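Long-range contacts in acetylxylan esterase / glucomannan deacetylase (Cellvibrio japonicus, PDB 2W9X), which removes acetyl groups from plant cell-wall polysaccharides, deacetylating glucomannan in strong preference to xylan: residues B[67-72]-B[94-99]; B[114-119]-B[195-200]; B[154-159]-B[168-173]. All blocks are in the same frame, centred on the assembly; numbering follows the deposited sequence.

Interaction 1: B[67-72]-B[94-99]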
ATOM      1  N   THR B  67      27.829 -36.666   2.007  1.00 42.88           N
ATOM      2  CA  THR B  67      28.899 -35.837   2.541  1.00 42.69           C
ATOM      3  C   THR B  67      28.732 -34.412   2.022  1.00 42.62           C
ATOM      4  O   THR B  67      28.424 -34.186   0.841  1.00 42.93           O
ATOM      5  CB  THR B  67      30.301 -36.385   2.167  1.00 42.82           C
ATOM      6  OG1 THR B  67      30.505 -37.652   2.806  1.00 43.50           O
ATOM      7  CG2 THR B  67      31.417 -35.436   2.604  1.00 42.34           C
ATOM      8  N   LEU B  68      28.923 -33.459   2.922  1.00 41.80           N
ATOM      9  CA  LEU B  68      28.974 -32.059   2.570  1.00 41.19           C
ATOM     10  C   LEU B  68      30.432 -31.626   2.594  1.00 41.21           C
ATOM     11  O   LEU B  68      31.118 -31.809   3.600  1.00 41.08           O
ATOM     12  CB  LEU B  68      28.159 -31.235   3.571  1.00 40.79           C
ATOM     13  CG  LEU B  68      26.643 -31.084   3.432  1.00 41.05           C
ATOM     14  CD1 LEU B  68      25.877 -32.386   3.639  1.00 39.40           C
ATOM     15  CD2 LEU B  68      26.177 -30.058   4.449  1.00 40.15           C
ATOM     16  N   LYS B  69      30.910 -31.079   1.477  1.00 41.24           N
ATOM     17  CA  LYS B  69      32.253 -30.523   1.411  1.00 41.26           C
ATOM     18  C   LYS B  69      32.186 -29.035   1.694  1.00 41.26           C
ATOM     19  O   LYS B  69      31.521 -28.285   0.971  1.00 41.23           O
ATOM     20  CB  LYS B  69      32.881 -30.754   0.036  1.00 41.79           C
ATOM     21  CG  LYS B  69      33.234 -32.188  -0.296  1.00 41.90           C
ATOM     22  CD  LYS B  69      34.052 -32.238  -1.576  1.00 44.88           C
ATOM     23  CE  LYS B  69      35.564 -32.120  -1.324  1.00 45.77           C
ATOM     24  NZ  LYS B  69      36.197 -33.429  -0.983  1.00 45.38           N
ATOM     25  N   PHE B  70      32.890 -28.614   2.738  1.00 41.21           N
ATOM     26  CA  PHE B  70      32.911 -27.215   3.163  1.00 41.37           C
ATOM     27  C   PHE B  70      34.269 -26.572   2.916  1.00 41.45           C
ATOM     28  O   PHE B  70      35.295 -27.245   2.962  1.00 41.33           O
ATOM     29  CB  PHE B  70      32.652 -27.120   4.667  1.00 41.19           C
ATOM     30  CG  PHE B  70      31.213 -27.244   5.067  1.00 41.55           C
ATOM     31  CD1 PHE B  70      30.322 -26.184   4.870  1.00 42.77           C
ATOM     32  CD2 PHE B  70      30.761 -28.392   5.717  1.00 42.19           C
ATOM     33  CE1 PHE B  70      28.996 -26.293   5.275  1.00 42.12           C
ATOM     34  CE2 PHE B  70      29.435 -28.510   6.128  1.00 42.72           C
ATOM     35  CZ  PHE B  70      28.552 -27.463   5.910  1.00 41.41           C
ATOM     36  N   ASP B  71      34.264 -25.267   2.662  1.00 41.67           N
ATOM     37  CA  ASP B  71      35.433 -24.412   2.879  1.00 41.92           C
ATOM     38  C   ASP B  71      34.922 -23.116   3.496  1.00 41.84           C
ATOM     39  O   ASP B  71      34.814 -22.078   2.824  1.00 41.59           O
ATOM     40  CB  ASP B  71      36.220 -24.151   1.589  1.00 42.51           C
ATOM     41  CG  ASP B  71      37.593 -23.513   1.852  1.00 43.76           C
ATOM     42  OD1 ASP B  71      38.091 -23.578   2.995  1.00 46.23           O
ATOM     43  OD2 ASP B  71      38.186 -22.943   0.914  1.00 45.83           O
ATOM     44  N   ASP B  72      34.567 -23.199   4.778  1.00 41.66           N
ATOM     45  CA  ASP B  72      33.911 -22.101   5.468  1.00 41.28           C
ATOM     46  C   ASP B  72      34.174 -22.134   6.984  1.00 41.52           C
ATOM     47  O   ASP B  72      33.565 -22.928   7.717  1.00 41.05           O
ATOM     48  CB  ASP B  72      32.404 -22.149   5.175  1.00 41.12           C
ATOM     49  CG  ASP B  72      31.671 -20.878   5.593  1.00 40.15           C
ATOM     50  OD1 ASP B  72      32.140 -20.159   6.501  1.00 39.49           O
ATOM     51  OD2 ASP B  72      30.611 -20.601   4.993  1.00 38.78           O
ATOM     52  N   LYS B  94      37.655 -26.069   6.328  1.00 45.29           N
ATOM     53  CA  LYS B  94      37.938 -26.842   5.128  1.00 45.78           C
ATOM     54  C   LYS B  94      37.875 -28.323   5.488  1.00 45.93           C
ATOM     55  O   LYS B  94      38.884 -28.920   5.860  1.00 46.13           O
ATOM     56  CB  LYS B  94      39.316 -26.475   4.566  1.00 45.88           C
ATOM     57  CG  LYS B  94      39.592 -26.982   3.158  1.00 46.31           C
ATOM     58  CD  LYS B  94      40.804 -26.277   2.573  1.00 47.53           C
ATOM     59  CE  LYS B  94      40.804 -26.349   1.056  1.00 49.02           C
ATOM     60  NZ  LYS B  94      42.033 -25.722   0.482  1.00 50.38           N
ATOM     61  N   VAL B  95      36.678 -28.900   5.403  1.00 46.04           N
ATOM     62  CA  VAL B  95      36.449 -30.294   5.796  1.00 46.22           C
ATOM     63  C   VAL B  95      35.389 -30.978   4.931  1.00 46.24           C
ATOM     64  O   VAL B  95      34.591 -30.317   4.245  1.00 45.87           O
ATOM     65  CB  VAL B  95      36.012 -30.442   7.295  1.00 46.37           C
ATOM     66  CG1 VAL B  95      37.127 -30.020   8.254  1.00 46.56           C
ATOM     67  CG2 VAL B  95      34.706 -29.684   7.580  1.00 46.00           C
ATOM     68  N   ASP B  96      35.405 -32.310   4.977  1.00 46.02           N
ATOM     69  CA  ASP B  96      34.304 -33.126   4.490  1.00 46.01           C
ATOM     70  C   ASP B  96      33.439 -33.534   5.678  1.00 45.57           C
ATOM     71  O   ASP B  96      33.910 -34.183   6.616  1.00 45.37           O
ATOM     72  CB  ASP B  96      34.819 -34.354   3.742  1.00 46.34           C
ATOM     73  CG  ASP B  96      35.592 -33.988   2.493  1.00 47.90           C
ATOM     74  OD1 ASP B  96      36.658 -33.338   2.614  1.00 48.84           O
ATOM     75  OD2 ASP B  96      35.134 -34.358   1.389  1.00 50.49           O
ATOM     76  N   TYR B  97      32.172 -33.140   5.626  1.00 45.04           N
ATOM     77  CA  TYR B  97      31.247 -33.330   6.733  1.00 44.92           C
ATOM     78  C   TYR B  97      30.312 -34.521   6.484  1.00 44.95           C
ATOM     79  O   TYR B  97      29.484 -34.471   5.572  1.00 45.05           O
ATOM     80  CB  TYR B  97      30.450 -32.033   6.979  1.00 44.40           C
ATOM     81  CG  TYR B  97      29.447 -32.135   8.103  1.00 44.05           C
ATOM     82  CD1 TYR B  97      28.171 -32.643   7.870  1.00 43.33           C
ATOM     83  CD2 TYR B  97      29.771 -31.724   9.395  1.00 43.34           C
ATOM     84  CE1 TYR B  97      27.250 -32.752   8.890  1.00 43.94           C
ATOM     85  CE2 TYR B  97      28.851 -31.829  10.426  1.00 43.06           C
ATOM     86  CZ  TYR B  97      27.591 -32.345  10.161  1.00 43.72           C
ATOM     87  OH  TYR B  97      26.651 -32.464  11.157  1.00 44.50           O
ATOM     88  N   PRO B  98      30.433 -35.587   7.302  1.00 45.02           N
ATOM     89  CA  PRO B  98      29.570 -36.767   7.171  1.00 45.23           C
ATOM     90  C   PRO B  98      28.242 -36.605   7.921  1.00 45.42           C
ATOM     91  O   PRO B  98      28.226 -36.144   9.068  1.00 45.87           O
ATOM     92  CB  PRO B  98      30.416 -37.899   7.781  1.00 45.25           C
ATOM     93  CG  PRO B  98      31.618 -37.225   8.442  1.00 45.33           C
ATOM     94  CD  PRO B  98      31.400 -35.743   8.402  1.00 45.00           C
ATOM     95  N   VAL B  99      27.142 -36.985   7.278  1.00 45.38           N
ATOM     96  CA  VAL B  99      25.804 -36.678   7.794  1.00 45.56           C
ATOM     97  C   VAL B  99      25.342 -37.646   8.891  1.00 45.60           C
ATOM     98  O   VAL B  99      25.859 -38.754   9.021  1.00 45.63           O
ATOM     99  CB  VAL B  99      24.756 -36.586   6.644  1.00 45.55           C
ATOM    100  CG1 VAL B  99      23.343 -36.426   7.196  1.00 45.56           C
ATOM    101  CG2 VAL B  99      25.086 -35.427   5.715  1.00 45.44           C
TER
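Phe70 and Tyr97 lie side by side and point the same way on the apolar face of this antiparallel strand pair. The ring of Phe70 presents its edge, CE2 coming within 3.8 Å of Tyr97 CB. Tyr97 CG stands anti to its own backbone N (chi1 179°), which carries the phenol away from strand 67-72 and leaves CB to meet the Phe70 edge. Leu68 extends the same face and reaches Val99, CD1 to CG2 at 3.8 Å. Beneath these side chains the backbones pair most regularly at Leu68 and Tyr97: Leu68 N to Tyr97 O spans 2.9 Å and Tyr97 N to Leu68 O 2.6 Å, both nearly straight. Phe70 N adds a bond to Val95 O of 2.8 Å. The other face is mostly polar. Lys69 bends at its last two torsions to bring NZ onto the syn lone pair of Asp96 OD2 at 2.8 Å, a salt bridge between parallel-running side chains. Asp71 OD1 rests against Lys94 CB, while OD2 pairs with Arg123. Strand 95-98 is the outermost strand of its sheet within the chain; strand 67-72 lies between it and strand 122-128, and the apolar face packs on strands 76-81, 87-93 and 108-113.

Interaction 2: B[114-119]-B[195-200]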
ATOM      1  N   LEU B 114      23.294 -19.229   8.750  1.00 37.21           N
ATOM      2  CA  LEU B 114      22.579 -18.571   9.852  1.00 37.02           C
ATOM      3  C   LEU B 114      23.149 -17.194  10.136  1.00 36.92           C
ATOM      4  O   LEU B 114      22.424 -16.266  10.453  1.00 37.67           O
ATOM      5  CB  LEU B 114      22.717 -19.426  11.123  1.00 36.61           C
ATOM      6  CG  LEU B 114      21.749 -20.561  11.423  1.00 36.28           C
ATOM      7  CD1 LEU B 114      21.168 -21.215  10.211  1.00 36.36           C
ATOM      8  CD2 LEU B 114      22.336 -21.573  12.397  1.00 36.28           C
ATOM      9  N   THR B 115      24.466 -17.075  10.023  1.00 37.44           N
ATOM     10  CA  THR B 115      25.192 -15.914  10.525  1.00 37.33           C
ATOM     11  C   THR B 115      25.455 -14.858   9.441  1.00 37.99           C
ATOM     12  O   THR B 115      25.266 -15.111   8.249  1.00 37.91           O
ATOM     13  CB  THR B 115      26.522 -16.347  11.144  1.00 37.19           C
ATOM     14  OG1 THR B 115      27.170 -17.262  10.257  1.00 36.42           O
ATOM     15  CG2 THR B 115      26.305 -17.028  12.504  1.00 36.26           C
ATOM     16  N   GLU B 116      25.862 -13.669   9.880  1.00 38.08           N
ATOM     17  CA  GLU B 116      26.177 -12.568   8.991  1.00 38.52           C
ATOM     18  C   GLU B 116      27.684 -12.411   8.895  1.00 38.77           C
ATOM     19  O   GLU B 116      28.390 -12.495   9.912  1.00 39.00           O
ATOM     20  CB  GLU B 116      25.568 -11.258   9.497  1.00 38.47           C
ATOM     21  CG  GLU B 116      25.870 -10.077   8.574  1.00 38.88           C
ATOM     22  CD  GLU B 116      25.251  -8.771   9.019  1.00 39.10           C
ATOM     23  OE1 GLU B 116      25.106  -8.529  10.238  1.00 38.80           O
ATOM     24  OE2 GLU B 116      24.922  -7.962   8.130  1.00 41.32           O
ATOM     25  N   THR B 117      28.148 -12.190   7.664  1.00 38.52           N
ATOM     26  CA  THR B 117      29.549 -11.945   7.337  1.00 38.96           C
ATOM     27  C   THR B 117      29.617 -10.666   6.504  1.00 39.76           C
ATOM     28  O   THR B 117      29.301 -10.682   5.308  1.00 39.35           O
ATOM     29  CB  THR B 117      30.144 -13.100   6.492  1.00 39.10           C
ATOM     30  OG1 THR B 117      29.265 -13.393   5.389  1.00 40.30           O
ATOM     31  CG2 THR B 117      30.359 -14.370   7.328  1.00 35.95           C
ATOM     32  N   GLN B 118      29.999  -9.555   7.134  1.00 40.32           N
ATOM     33  CA  GLN B 118      30.062  -8.262   6.428  1.00 41.07           C
ATOM     34  C   GLN B 118      31.397  -7.994   5.740  1.00 41.55           C
ATOM     35  O   GLN B 118      31.471  -7.210   4.789  1.00 41.42           O
ATOM     36  CB  GLN B 118      29.707  -7.109   7.373  1.00 41.30           C
ATOM     37  CG  GLN B 118      28.226  -7.093   7.753  1.00 40.34           C
ATOM     38  CD  GLN B 118      27.866  -5.965   8.696  1.00 41.41           C
ATOM     39  OE1 GLN B 118      28.296  -5.944   9.849  1.00 42.89           O
ATOM     40  NE2 GLN B 118      27.051  -5.029   8.216  1.00 40.61           N
ATOM     41  N   SER B 119      32.447  -8.650   6.217  1.00 41.96           N
ATOM     42  CA  SER B 119      33.789  -8.368   5.724  1.00 42.26           C
ATOM     43  C   SER B 119      34.517  -9.607   5.225  1.00 42.09           C
ATOM     44  O   SER B 119      35.709  -9.538   4.911  1.00 42.12           O
ATOM     45  CB  SER B 119      34.603  -7.653   6.803  1.00 42.26           C
ATOM     46  OG  SER B 119      34.541  -8.358   8.029  1.00 44.50           O
ATOM     47  N   ASN B 195      19.071  -9.766   0.929  1.00 37.71           N
ATOM     48  CA  ASN B 195      20.162  -8.846   0.658  1.00 37.45           C
ATOM     49  C   ASN B 195      20.127  -7.697   1.653  1.00 37.61           C
ATOM     50  O   ASN B 195      19.617  -6.608   1.378  1.00 37.82           O
ATOM     51  CB  ASN B 195      20.091  -8.395  -0.794  1.00 37.01           C
ATOM     52  CG  ASN B 195      20.252  -9.557  -1.745  1.00 38.12           C
ATOM     53  OD1 ASN B 195      21.091 -10.442  -1.520  1.00 37.77           O
ATOM     54  ND2 ASN B 195      19.435  -9.589  -2.792  1.00 39.94           N
ATOM     55  N   ALA B 196      20.652  -7.986   2.835  1.00 37.75           N
ATOM     56  CA  ALA B 196      20.663  -7.059   3.942  1.00 37.83           C
ATOM     57  C   ALA B 196      22.047  -7.045   4.574  1.00 37.79           C
ATOM     58  O   ALA B 196      22.758  -8.028   4.523  1.00 36.87           O
ATOM     59  CB  ALA B 196      19.614  -7.476   4.985  1.00 37.30           C
ATOM     60  N   SER B 197      22.397  -5.933   5.209  1.00 37.50           N
ATOM     61  CA  SER B 197      23.675  -5.807   5.881  1.00 37.33           C
ATOM     62  C   SER B 197      23.465  -4.859   7.037  1.00 36.85           C
ATOM     63  O   SER B 197      22.835  -3.822   6.860  1.00 36.11           O
ATOM     64  CB  SER B 197      24.722  -5.237   4.904  1.00 37.25           C
ATOM     65  OG  SER B 197      26.018  -5.299   5.464  1.00 38.50           O
ATOM     66  N   SER B 198      23.966  -5.228   8.216  1.00 36.64           N
ATOM     67  CA  SER B 198      23.696  -4.492   9.449  1.00 36.45           C
ATOM     68  C   SER B 198      24.328  -3.105   9.490  1.00 36.55           C
ATOM     69  O   SER B 198      25.487  -2.941   9.133  1.00 36.35           O
ATOM     70  CB  SER B 198      24.161  -5.292  10.680  1.00 36.26           C
ATOM     71  OG  SER B 198      23.430  -6.492  10.828  1.00 35.63           O
ATOM     72  N   GLY B 199      23.559  -2.120   9.956  1.00 36.81           N
ATOM     73  CA  GLY B 199      24.062  -0.755  10.126  1.00 36.90           C
ATOM     74  C   GLY B 199      23.830   0.167   8.937  1.00 36.84           C
ATOM     75  O   GLY B 199      24.063   1.379   9.031  1.00 36.53           O
ATOM     76  N   PHE B 200      23.341  -0.384   7.827  1.00 37.07           N
ATOM     77  CA  PHE B 200      23.304   0.383   6.568  1.00 36.55           C
ATOM     78  C   PHE B 200      21.938   1.038   6.310  1.00 36.50           C
ATOM     79  O   PHE B 200      20.896   0.544   6.759  1.00 35.99           O
ATOM     80  CB  PHE B 200      23.770  -0.460   5.358  1.00 36.41           C
ATOM     81  CG  PHE B 200      25.271  -0.704   5.318  1.00 37.72           C
ATOM     82  CD1 PHE B 200      26.131   0.232   4.747  1.00 36.56           C
ATOM     83  CD2 PHE B 200      25.821  -1.882   5.870  1.00 36.71           C
ATOM     84  CE1 PHE B 200      27.523   0.019   4.719  1.00 37.16           C
ATOM     85  CE2 PHE B 200      27.194  -2.111   5.853  1.00 36.41           C
ATOM     86  CZ  PHE B 200      28.056  -1.160   5.269  1.00 37.06           C
TER
HETATM   87  O   HOH W   1      25.023  -8.945   5.622  1.00 37.25           O
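Glu116 grips Ser198 with both carboxylate oxygens. OE1 accepts from the hydroxyl, Ser198 OG, at 2.7 Å, and OE2 accepts from the backbone, Ser198 N, at 2.9 Å. Each oxygen offers its syn lone pair, the one on the side of its twin, so the carboxylate meets the serine as a fork. The glutamate reaches this far because its chain is extended, with CG anti to the backbone N (chi1 -179°). A water 2.7 Å from Glu116 OE2 and 2.7 Å from Ala196 O can donate to either, though it has more acceptors in reach than protons.

The serine backbone so held belongs to the loop that follows strand 191-196 at one edge of the parallel sheet of an SGNH hydrolase domain. Ser197 to Phe200 form a type II beta turn, with Gly199 at positive phi in its third position. Gly199 probably helps to stabilise the transition state, consistent with a place in the oxyanion hole, and the Ser198 side chain touches that of Ser151, the inferred nucleophile. The other partner comes from the loop between strands 108-113 and 122-128 of the N-terminal region, which thus probably helps to line the active site.

Gln118 supplies the second grip. Its NE2 gives one proton to Ser197 OG at 3.0 Å, almost straight at 176°, and the other to Ser198 O at 2.8 Å, arriving on a lone pair in the carbonyl plane at a bent 147°. Both acceptors lie close to the amide plane, which fixes the rotation of the group. Its OE1 accepts from a bound glycerol, probably carried over from crystallisation, which also makes a weak bond to Glu116 OE1. NE2 lies at the edge of the Phe200 ring, 3.8 Å from CE2.

Interaction 3: B[154-159]-B[168-173]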
ATOM      1  N   VAL B 154      18.537  -8.748   8.492  1.00 38.23           N
ATOM      2  CA  VAL B 154      19.559  -9.774   8.788  1.00 37.79           C
ATOM      3  C   VAL B 154      19.135 -10.721   9.934  1.00 38.49           C
ATOM      4  O   VAL B 154      19.428 -11.917   9.901  1.00 38.49           O
ATOM      5  CB  VAL B 154      20.912  -9.124   9.193  1.00 37.71           C
ATOM      6  CG1 VAL B 154      21.901 -10.170   9.723  1.00 36.66           C
ATOM      7  CG2 VAL B 154      21.545  -8.307   8.027  1.00 35.66           C
ATOM      8  N   GLY B 155      18.482 -10.180  10.961  1.00 38.22           N
ATOM      9  CA  GLY B 155      18.216 -10.946  12.186  1.00 37.92           C
ATOM     10  C   GLY B 155      19.308 -10.760  13.236  1.00 37.74           C
ATOM     11  O   GLY B 155      19.544 -11.629  14.061  1.00 37.80           O
ATOM     12  N   TYR B 156      19.993  -9.624  13.162  1.00 37.52           N
ATOM     13  CA  TYR B 156      20.970  -9.171  14.153  1.00 37.58           C
ATOM     14  C   TYR B 156      20.565  -9.461  15.585  1.00 36.99           C
ATOM     15  O   TYR B 156      19.595  -8.871  16.094  1.00 36.64           O
ATOM     16  CB  TYR B 156      21.121  -7.666  13.996  1.00 37.35           C
ATOM     17  CG  TYR B 156      22.091  -6.914  14.895  1.00 38.18           C
ATOM     18  CD1 TYR B 156      23.241  -6.342  14.360  1.00 38.16           C
ATOM     19  CD2 TYR B 156      21.797  -6.659  16.246  1.00 37.62           C
ATOM     20  CE1 TYR B 156      24.111  -5.584  15.150  1.00 37.48           C
ATOM     21  CE2 TYR B 156      22.665  -5.911  17.044  1.00 35.75           C
ATOM     22  CZ  TYR B 156      23.815  -5.378  16.479  1.00 37.95           C
ATOM     23  OH  TYR B 156      24.669  -4.635  17.260  1.00 39.08           O
ATOM     24  N   GLY B 157      21.344 -10.334  16.226  1.00 36.11           N
ATOM     25  CA  GLY B 157      21.201 -10.696  17.629  1.00 36.02           C
ATOM     26  C   GLY B 157      19.831 -11.226  18.014  1.00 36.72           C
ATOM     27  O   GLY B 157      19.452 -11.129  19.182  1.00 36.08           O
ATOM     28  N   ASN B 158      19.101 -11.808  17.055  1.00 36.79           N
ATOM     29  CA  ASN B 158      17.673 -12.077  17.278  1.00 37.83           C
ATOM     30  C   ASN B 158      17.389 -13.204  18.291  1.00 37.89           C
ATOM     31  O   ASN B 158      16.367 -13.167  18.988  1.00 38.84           O
ATOM     32  CB  ASN B 158      16.890 -12.256  15.956  1.00 37.05           C
ATOM     33  CG  ASN B 158      17.371 -13.455  15.122  1.00 38.84           C
ATOM     34  OD1 ASN B 158      18.336 -14.123  15.468  1.00 38.30           O
ATOM     35  ND2 ASN B 158      16.672 -13.727  14.021  1.00 37.65           N
ATOM     36  N   THR B 159      18.290 -14.183  18.389  1.00 38.38           N
ATOM     37  CA  THR B 159      18.098 -15.291  19.332  1.00 38.78           C
ATOM     38  C   THR B 159      18.817 -15.067  20.667  1.00 38.71           C
ATOM     39  O   THR B 159      18.883 -15.968  21.489  1.00 38.46           O
ATOM     40  CB  THR B 159      18.569 -16.653  18.755  1.00 38.61           C
ATOM     41  OG1 THR B 159      19.997 -16.645  18.653  1.00 38.78           O
ATOM     42  CG2 THR B 159      17.943 -16.907  17.375  1.00 38.63           C
ATOM     43  N   GLU B 168      31.371 -11.505  19.819  1.00 41.50           N
ATOM     44  CA  GLU B 168      31.250 -12.955  19.667  1.00 41.50           C
ATOM     45  C   GLU B 168      29.838 -13.485  19.967  1.00 41.43           C
ATOM     46  O   GLU B 168      29.345 -14.386  19.290  1.00 41.64           O
ATOM     47  CB  GLU B 168      32.289 -13.648  20.552  1.00 41.57           C
ATOM     48  CG  GLU B 168      32.155 -15.160  20.625  1.00 42.83           C
ATOM     49  N   GLU B 169      29.205 -12.927  20.995  1.00 41.26           N
ATOM     50  CA  GLU B 169      27.831 -13.263  21.371  1.00 41.04           C
ATOM     51  C   GLU B 169      26.859 -12.777  20.307  1.00 40.41           C
ATOM     52  O   GLU B 169      25.909 -13.478  19.951  1.00 39.98           O
ATOM     53  CB  GLU B 169      27.486 -12.662  22.745  1.00 40.55           C
ATOM     54  CG  GLU B 169      28.137 -13.412  23.932  1.00 41.71           C
ATOM     55  CD  GLU B 169      28.093 -12.644  25.264  1.00 42.34           C
ATOM     56  OE1 GLU B 169      27.755 -11.443  25.266  1.00 42.52           O
ATOM     57  OE2 GLU B 169      28.417 -13.252  26.315  1.00 45.27           O
ATOM     58  N   LEU B 170      27.116 -11.577  19.789  1.00 40.39           N
ATOM     59  CA  LEU B 170      26.326 -11.021  18.690  1.00 39.93           C
ATOM     60  C   LEU B 170      26.411 -11.906  17.451  1.00 39.49           C
ATOM     61  O   LEU B 170      25.395 -12.249  16.854  1.00 39.34           O
ATOM     62  CB  LEU B 170      26.743  -9.577  18.387  1.00 40.02           C
ATOM     63  CG  LEU B 170      26.128  -8.832  17.186  1.00 40.24           C
ATOM     64  CD1 LEU B 170      24.598  -8.858  17.228  1.00 40.80           C
ATOM     65  CD2 LEU B 170      26.646  -7.385  17.164  1.00 40.51           C
ATOM     66  N   PHE B 171      27.619 -12.298  17.078  1.00 39.69           N
ATOM     67  CA  PHE B 171      27.803 -13.197  15.945  1.00 39.54           C
ATOM     68  C   PHE B 171      27.027 -14.519  16.121  1.00 39.37           C
ATOM     69  O   PHE B 171      26.280 -14.915  15.217  1.00 38.86           O
ATOM     70  CB  PHE B 171      29.302 -13.450  15.680  1.00 40.00           C
ATOM     71  CG  PHE B 171      29.562 -14.598  14.749  1.00 40.14           C
ATOM     72  CD1 PHE B 171      29.481 -14.422  13.372  1.00 40.40           C
ATOM     73  CD2 PHE B 171      29.866 -15.868  15.254  1.00 41.39           C
ATOM     74  CE1 PHE B 171      29.710 -15.498  12.502  1.00 41.96           C
ATOM     75  CE2 PHE B 171      30.085 -16.948  14.402  1.00 41.61           C
ATOM     76  CZ  PHE B 171      30.012 -16.762  13.019  1.00 41.72           C
ATOM     77  N   LYS B 172      27.207 -15.179  17.277  1.00 38.87           N
ATOM     78  CA  LYS B 172      26.569 -16.474  17.593  1.00 38.86           C
ATOM     79  C   LYS B 172      25.046 -16.432  17.642  1.00 38.65           C
ATOM     80  O   LYS B 172      24.377 -17.408  17.281  1.00 38.80           O
ATOM     81  CB  LYS B 172      27.028 -17.011  18.965  1.00 39.12           C
ATOM     82  CG  LYS B 172      28.407 -17.610  19.032  1.00 39.47           C
ATOM     83  CD  LYS B 172      28.631 -18.203  20.428  1.00 39.00           C
ATOM     84  N   THR B 173      24.499 -15.328  18.141  1.00 38.11           N
ATOM     85  CA  THR B 173      23.073 -15.244  18.392  1.00 37.45           C
ATOM     86  C   THR B 173      22.299 -14.730  17.178  1.00 37.65           C
ATOM     87  O   THR B 173      21.070 -14.694  17.187  1.00 38.27           O
ATOM     88  CB  THR B 173      22.760 -14.411  19.659  1.00 37.60           C
ATOM     89  OG1 THR B 173      23.337 -13.100  19.545  1.00 37.83           O
ATOM     90  CG2 THR B 173      23.291 -15.113  20.920  1.00 36.31           C
TER
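Tyr156 and Leu170 form the apolar half of a packing contact between helix 167-173 and the loop that leaves helix 151-154, and Thr159 and Thr173 form the polar half. Leu170 CD1 sits over the centre of one face of the Tyr156 ring, 3.5 Å from the centroid and 11° off the normal, a CH-pi contact. Leu170 CD2 reaches the phenol end, 3.4 Å from Tyr156 OH, whose hydrogen-bonding partner is His334. Thr173 O takes two bonds: one from Thr159 N at 3.1 Å and a shorter one from Thr159 OG1 at 2.7 Å. Both reach because OG1 lies between the backbone N and carbonyl carbon of Thr159 (chi1 70°). Thr173 OG1 turns back to its own helix and bonds Glu169 O. Gly157 passes between these halves, its N 3.7 Å from Leu170 CD1 and its CA 3.7 Å from Thr173 OG1. The loop makes a type II beta turn from Gly155 to Asn158, with Gly157 at positive phi in third position; Gly155, also positive, ends the preceding helix. In this SGNH-type hydrolase the turn follows the helix opened by Ser151, the inferred nucleophile, and stacks Tyr156 on His336, inferred to raise that serine's nucleophilicity.

How the interactions relate
All three contacts are partly buried. Interaction 1 belongs to the N-terminal beta region, about 24 Å from the centre of the chain and away from the annotated sites; its chemistry is the regular backbone pairing of an outer strand, one face apolar and inward, the other carrying charge. Interaction 2, centred about 8 Å from the chain centre, joins that region to the SGNH hydrolase domain through side-chain polar groups that reach across to a loop. Interaction 3 stays within the hydrolase domain and mixes CH-pi packing with two bonds from Thr159 to one backbone carbonyl of helix 167-173. Interactions 2 and 3 adjoin at the active site, where Val154 packs on Glu116 and Ala196 and Tyr156 meets Ser198, whereas interaction 1 touches neither.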